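Local coordinates for protein putative hydrolase (Chromobacterium violaceum, PDB 3MCW) that probably acts as a hydrolase of the isochorismatase family, although its natural substrate is not established, at residues A40-L53 and C182-I194. Sequence-based numbering, arbitrary orientation. Where two conformers were deposited one is given.
Sequences ACAGLLQAWRARGL and CGSADILAALGNI. With EDO (1,2-ethanediol), chain K.
The guanidinium of Arg51 lays one face against Leu191 and Gly192, and its two terminal nitrogens are gripped separately. Arg51 NH1 donates to O2 of the ethanediol, 2.7 Å away, a molecule probably left from crystallisation, while Arg51 NH2 donates to a water 3.2 Å away that in turn donates to the Leu188 carbonyl. Both oxygens lie at the edge of the guanidinium, near its plane, which should limit its rotation. Arg51 NE is 3.6 Å from Leu191 CB. The chain is extended from CG to NE, then bends at its last torsion (chi4 -76°).

Apart from these nitrogens, the contact is apolar, and no direct hydrogen bond joins the segments. Leu191 lays both branches against one face of Trp48: CD1 sits above the outer edge of the ring, 3.6 Å from Trp48 CZ3, whereas CD2 makes a CH-pi contact over the six-membered ring, 26° off its normal. Leu53 CD1 approaches that same CD2, and Ile187 CG2 comes in at the ring edge, 3.7 Å from Trp48 CH2. One turn earlier, Leu44 CD2 touches both Ser184 CB and Ile187 CG2. Ala47 CB presses tightly on Leu188 CD2 at 3.5 Å. The polar ends look elsewhere: Trp48 NE1 bonds to Pro13 O and Ser184 OG to Asp146.

The axes of the segments 40-51 and 184-191 run nearly parallel, 11° apart, and come within 10.4 Å of each other. Trp48 and Ile187 both touch Val117 of strand 115-121 in the parallel sheet, exemplifying neighbouring helices packed on one face, as in the three-layer alpha/beta/alpha fold of isochorismatase-like hydrolases.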
loop_
_atom_site.group_PDB
_atom_site.type_symbol
_atom_site.label_atom_id
_atom_site.label_comp_id
_atom_site.label_asym_id
_atom_site.label_seq_id
_atom_site.Cartn_x
_atom_site.Cartn_y
_atom_site.Cartn_z
ATOM N N ALA A 40 -13.373 -14.777 -13.843
ATOM C CA ALA A 40 -14.033 -14.309 -12.625
ATOM C C ALA A 40 -14.401 -12.833 -12.785
ATOM O O ALA A 40 -15.496 -12.408 -12.466
ATOM C CB ALA A 40 -13.143 -14.518 -11.410
ATOM N N CYS A 41 -13.470 -12.038 -13.307
ATOM C CA CYS A 41 -13.731 -10.611 -13.588
ATOM C C CYS A 41 -14.848 -10.435 -14.606
ATOM O O CYS A 41 -15.710 -9.579 -14.429
ATOM C CB CYS A 41 -12.511 -9.867 -14.053
ATOM S SG CYS A 41 -11.255 -9.627 -12.779
ATOM N N ALA A 42 -14.859 -11.242 -15.659
ATOM C CA ALA A 42 -15.926 -11.167 -16.679
ATOM C C ALA A 42 -17.283 -11.456 -16.060
ATOM O O ALA A 42 -18.257 -10.827 -16.400
ATOM C CB ALA A 42 -15.646 -12.131 -17.823
ATOM N N GLY A 43 -17.336 -12.418 -15.135
ATOM C CA GLY A 43 -18.588 -12.756 -14.462
ATOM C C GLY A 43 -19.093 -11.593 -13.610
ATOM O O GLY A 43 -20.284 -11.300 -13.576
ATOM N N LEU A 44 -18.184 -10.929 -12.903
ATOM C CA LEU A 44 -18.553 -9.773 -12.106
ATOM C C LEU A 44 -19.044 -8.635 -13.029
ATOM O O LEU A 44 -20.085 -8.031 -12.785
ATOM C CB LEU A 44 -17.388 -9.284 -11.259
ATOM C CG LEU A 44 -16.946 -10.206 -10.123
ATOM C CD1 LEU A 44 -15.605 -9.708 -9.555
ATOM C CD2 LEU A 44 -18.009 -10.293 -9.060
ATOM N N LEU A 45 -18.304 -8.377 -14.103
ATOM C CA LEU A 45 -18.622 -7.280 -15.028
ATOM C C LEU A 45 -19.985 -7.511 -15.664
ATOM O O LEU A 45 -20.792 -6.594 -15.764
ATOM C CB LEU A 45 -17.520 -7.177 -16.076
ATOM C CG LEU A 45 -17.635 -6.096 -17.148
ATOM C CD1 LEU A 45 -17.853 -4.729 -16.511
ATOM C CD2 LEU A 45 -16.446 -6.166 -18.082
ATOM N N GLN A 46 -20.255 -8.741 -16.096
ATOM C CA GLN A 46 -21.545 -9.052 -16.708
ATOM C C GLN A 46 -22.691 -8.864 -15.724
ATOM O O GLN A 46 -23.747 -8.339 -16.087
ATOM C CB GLN A 46 -21.589 -10.472 -17.254
ATOM C CG GLN A 46 -22.862 -10.712 -18.104
ATOM C CD GLN A 46 -23.027 -12.125 -18.560
ATOM O OE1 GLN A 46 -23.129 -12.402 -19.752
ATOM N NE2 GLN A 46 -23.081 -13.035 -17.625
ATOM N N ALA A 47 -22.509 -9.290 -14.472
ATOM C CA ALA A 47 -23.521 -9.107 -13.464
ATOM C C ALA A 47 -23.777 -7.632 -13.183
ATOM O O ALA A 47 -24.944 -7.215 -13.034
ATOM C CB ALA A 47 -23.162 -9.845 -12.201
ATOM N N TRP A 48 -22.715 -6.839 -13.085
ATOM C CA TRP A 48 -22.850 -5.405 -12.853
ATOM C C TRP A 48 -23.614 -4.756 -13.990
ATOM O O TRP A 48 -24.488 -3.911 -13.755
ATOM C CB TRP A 48 -21.487 -4.746 -12.592
ATOM C CG TRP A 48 -21.264 -4.375 -11.152
ATOM C CD1 TRP A 48 -21.366 -3.112 -10.658
ATOM C CD2 TRP A 48 -20.962 -5.226 -10.039
ATOM N NE1 TRP A 48 -21.168 -3.127 -9.304
ATOM C CE2 TRP A 48 -20.930 -4.408 -8.899
ATOM C CE3 TRP A 48 -20.680 -6.597 -9.886
ATOM C CZ2 TRP A 48 -20.613 -4.894 -7.633
ATOM C CZ3 TRP A 48 -20.410 -7.096 -8.621
ATOM C CH2 TRP A 48 -20.360 -6.232 -7.501
ATOM N N ARG A 49 -23.253 -5.078 -15.214
ATOM C CA ARG A 49 -23.933 -4.541 -16.386
ATOM C C ARG A 49 -25.408 -4.954 -16.403
ATOM O O ARG A 49 -26.284 -4.127 -16.637
ATOM C CB ARG A 49 -23.242 -5.002 -17.666
ATOM C CG ARG A 49 -21.922 -4.331 -17.921
ATOM C CD ARG A 49 -21.208 -5.002 -19.066
ATOM N NE ARG A 49 -20.009 -4.240 -19.434
ATOM C CZ ARG A 49 -19.013 -4.679 -20.177
ATOM N NH1 ARG A 49 -18.961 -5.916 -20.621
ATOM N NH2 ARG A 49 -18.033 -3.844 -20.491
ATOM N N ALA A 50 -25.677 -6.230 -16.163
ATOM C CA ALA A 50 -27.040 -6.748 -16.213
ATOM C C ALA A 50 -27.915 -6.078 -15.165
ATOM O O ALA A 50 -29.087 -5.846 -15.419
ATOM C CB ALA A 50 -27.024 -8.264 -16.045
ATOM N N ARG A 51 -27.342 -5.744 -14.008
ATOM C CA ARG A 51 -28.064 -5.142 -12.903
ATOM C C ARG A 51 -28.055 -3.618 -12.966
ATOM O O ARG A 51 -28.742 -2.964 -12.163
ATOM C CB ARG A 51 -27.509 -5.642 -11.571
ATOM C CG ARG A 51 -27.815 -7.124 -11.280
ATOM C CD ARG A 51 -27.147 -7.544 -9.991
ATOM N NE ARG A 51 -27.371 -8.951 -9.632
ATOM C CZ ARG A 51 -28.484 -9.445 -9.123
ATOM N NH1 ARG A 51 -29.545 -8.672 -8.903
ATOM N NH2 ARG A 51 -28.564 -10.753 -8.836
ATOM N N GLY A 52 -27.297 -3.036 -13.889
ATOM C CA GLY A 52 -27.238 -1.586 -13.973
ATOM C C GLY A 52 -26.571 -0.919 -12.786
ATOM O O GLY A 52 -26.920 0.206 -12.437
ATOM N N LEU A 53 -25.603 -1.594 -12.188
ATOM C CA LEU A 53 -24.898 -1.079 -11.018
ATOM C C LEU A 53 -23.656 -0.270 -11.436
ATOM O O LEU A 53 -23.139 -0.421 -12.541
ATOM C CB LEU A 53 -24.514 -2.264 -10.127
ATOM C CG LEU A 53 -25.670 -2.913 -9.414
ATOM C CD1 LEU A 53 -25.200 -4.241 -8.805
ATOM C CD2 LEU A 53 -26.185 -1.959 -8.325
ATOM N N CYS A 182 -12.756 -11.561 -0.227
ATOM C CA CYS A 182 -13.768 -12.560 -0.456
ATOM C C CYS A 182 -13.708 -13.066 -1.881
ATOM O O CYS A 182 -12.767 -12.749 -2.622
ATOM C CB CYS A 182 -15.108 -11.945 -0.150
ATOM S SG CYS A 182 -15.384 -10.514 -1.193
ATOM N N GLY A 183 -14.624 -13.961 -2.230
ATOM C CA GLY A 183 -14.653 -14.529 -3.558
ATOM C C GLY A 183 -15.783 -13.963 -4.388
ATOM O O GLY A 183 -16.830 -13.567 -3.891
ATOM N N SER A 184 -15.595 -14.038 -5.689
ATOM C CA SER A 184 -16.600 -13.543 -6.617
ATOM C C SER A 184 -17.932 -14.261 -6.446
ATOM O O SER A 184 -18.959 -13.612 -6.590
ATOM C CB SER A 184 -16.129 -13.628 -8.064
ATOM O OG SER A 184 -15.923 -14.954 -8.498
ATOM N N ALA A 185 -17.955 -15.560 -6.134
ATOM C CA ALA A 185 -19.229 -16.267 -5.940
ATOM C C ALA A 185 -19.989 -15.629 -4.785
ATOM O O ALA A 185 -21.229 -15.483 -4.854
ATOM C CB ALA A 185 -19.019 -17.750 -5.720
ATOM N N ASP A 186 -19.301 -15.300 -3.698
ATOM C CA ASP A 186 -19.856 -14.632 -2.482
ATOM C C ASP A 186 -20.536 -13.327 -2.887
ATOM O O ASP A 186 -21.608 -12.933 -2.447
ATOM C CB ASP A 186 -18.750 -14.196 -1.446
ATOM C CG ASP A 186 -17.886 -15.359 -0.887
ATOM O OD1 ASP A 186 -18.435 -16.487 -0.740
ATOM O OD2 ASP A 186 -16.664 -15.120 -0.574
ATOM N N ILE A 187 -19.777 -12.577 -3.672
ATOM C CA ILE A 187 -20.180 -11.250 -4.118
ATOM C C ILE A 187 -21.462 -11.359 -4.982
ATOM O O ILE A 187 -22.428 -10.608 -4.803
ATOM C CB ILE A 187 -19.033 -10.585 -4.889
ATOM C CG1 ILE A 187 -17.914 -10.175 -3.925
ATOM C CG2 ILE A 187 -19.575 -9.389 -5.674
ATOM C CD1 ILE A 187 -16.553 -10.029 -4.571
ATOM N N LEU A 188 -21.468 -12.293 -5.926
ATOM C CA LEU A 188 -22.604 -12.458 -6.818
ATOM C C LEU A 188 -23.826 -12.864 -6.040
ATOM O O LEU A 188 -24.928 -12.378 -6.334
ATOM C CB LEU A 188 -22.275 -13.468 -7.917
ATOM C CG LEU A 188 -21.219 -13.028 -8.936
ATOM C CD1 LEU A 188 -20.820 -14.225 -9.822
ATOM C CD2 LEU A 188 -21.701 -11.822 -9.766
ATOM N N ALA A 189 -23.667 -13.723 -5.042
ATOM C CA ALA A 189 -24.794 -14.101 -4.194
ATOM C C ALA A 189 -25.307 -12.891 -3.420
ATOM O O ALA A 189 -26.517 -12.677 -3.288
ATOM C CB ALA A 189 -24.386 -15.216 -3.253
ATOM N N ALA A 190 -24.393 -12.063 -2.919
ATOM C CA ALA A 190 -24.778 -10.885 -2.134
ATOM C C ALA A 190 -25.558 -9.869 -2.975
ATOM O O ALA A 190 -26.485 -9.209 -2.457
ATOM C CB ALA A 190 -23.552 -10.224 -1.509
ATOM N N LEU A 191 -25.236 -9.751 -4.261
ATOM C CA LEU A 191 -26.008 -8.860 -5.130
ATOM C C LEU A 191 -27.490 -9.230 -5.155
ATOM O O LEU A 191 -28.343 -8.358 -5.176
ATOM C CB LEU A 191 -25.485 -8.885 -6.547
ATOM C CG LEU A 191 -24.105 -8.309 -6.804
ATOM C CD1 LEU A 191 -23.733 -8.426 -8.264
ATOM C CD2 LEU A 191 -24.018 -6.846 -6.330
ATOM N N GLY A 192 -27.774 -10.526 -5.169
ATOM C CA GLY A 192 -29.135 -11.014 -5.181
ATOM C C GLY A 192 -29.945 -10.732 -3.934
ATOM O O GLY A 192 -31.158 -10.881 -3.972
ATOM N N ASN A 193 -29.273 -10.360 -2.841
ATOM C CA ASN A 193 -29.923 -10.050 -1.565
ATOM C C ASN A 193 -30.175 -8.570 -1.342
ATOM O O ASN A 193 -30.868 -8.204 -0.386
ATOM C CB ASN A 193 -29.126 -10.631 -0.392
ATOM C CG ASN A 193 -29.031 -12.134 -0.428
ATOM O OD1 ASN A 193 -27.999 -12.706 -0.042
ATOM N ND2 ASN A 193 -30.075 -12.784 -0.907
ATOM N N ILE A 194 -29.697 -7.713 -2.243
ATOM C CA ILE A 194 -29.868 -6.285 -2.063
ATOM C C ILE A 194 -31.341 -5.906 -2.064
ATOM O O ILE A 194 -31.800 -5.164 -1.198
ATOM C CB ILE A 194 -29.109 -5.504 -3.132
ATOM C CG1 ILE A 194 -27.603 -5.649 -2.869
ATOM C CG2 ILE A 194 -29.539 -4.008 -3.136
ATOM C CD1 ILE A 194 -26.756 -5.026 -3.924
HETATM C C1 EDO K . -29.513 -5.159 -6.900
HETATM O O1 EDO K . -30.871 -4.843 -6.517
HETATM C C2 EDO K . -29.367 -5.009 -8.379
HETATM O O2 EDO K . -30.005 -6.063 -9.097
HETATM O O HOH W 1 -25.520 -11.615 -9.228
#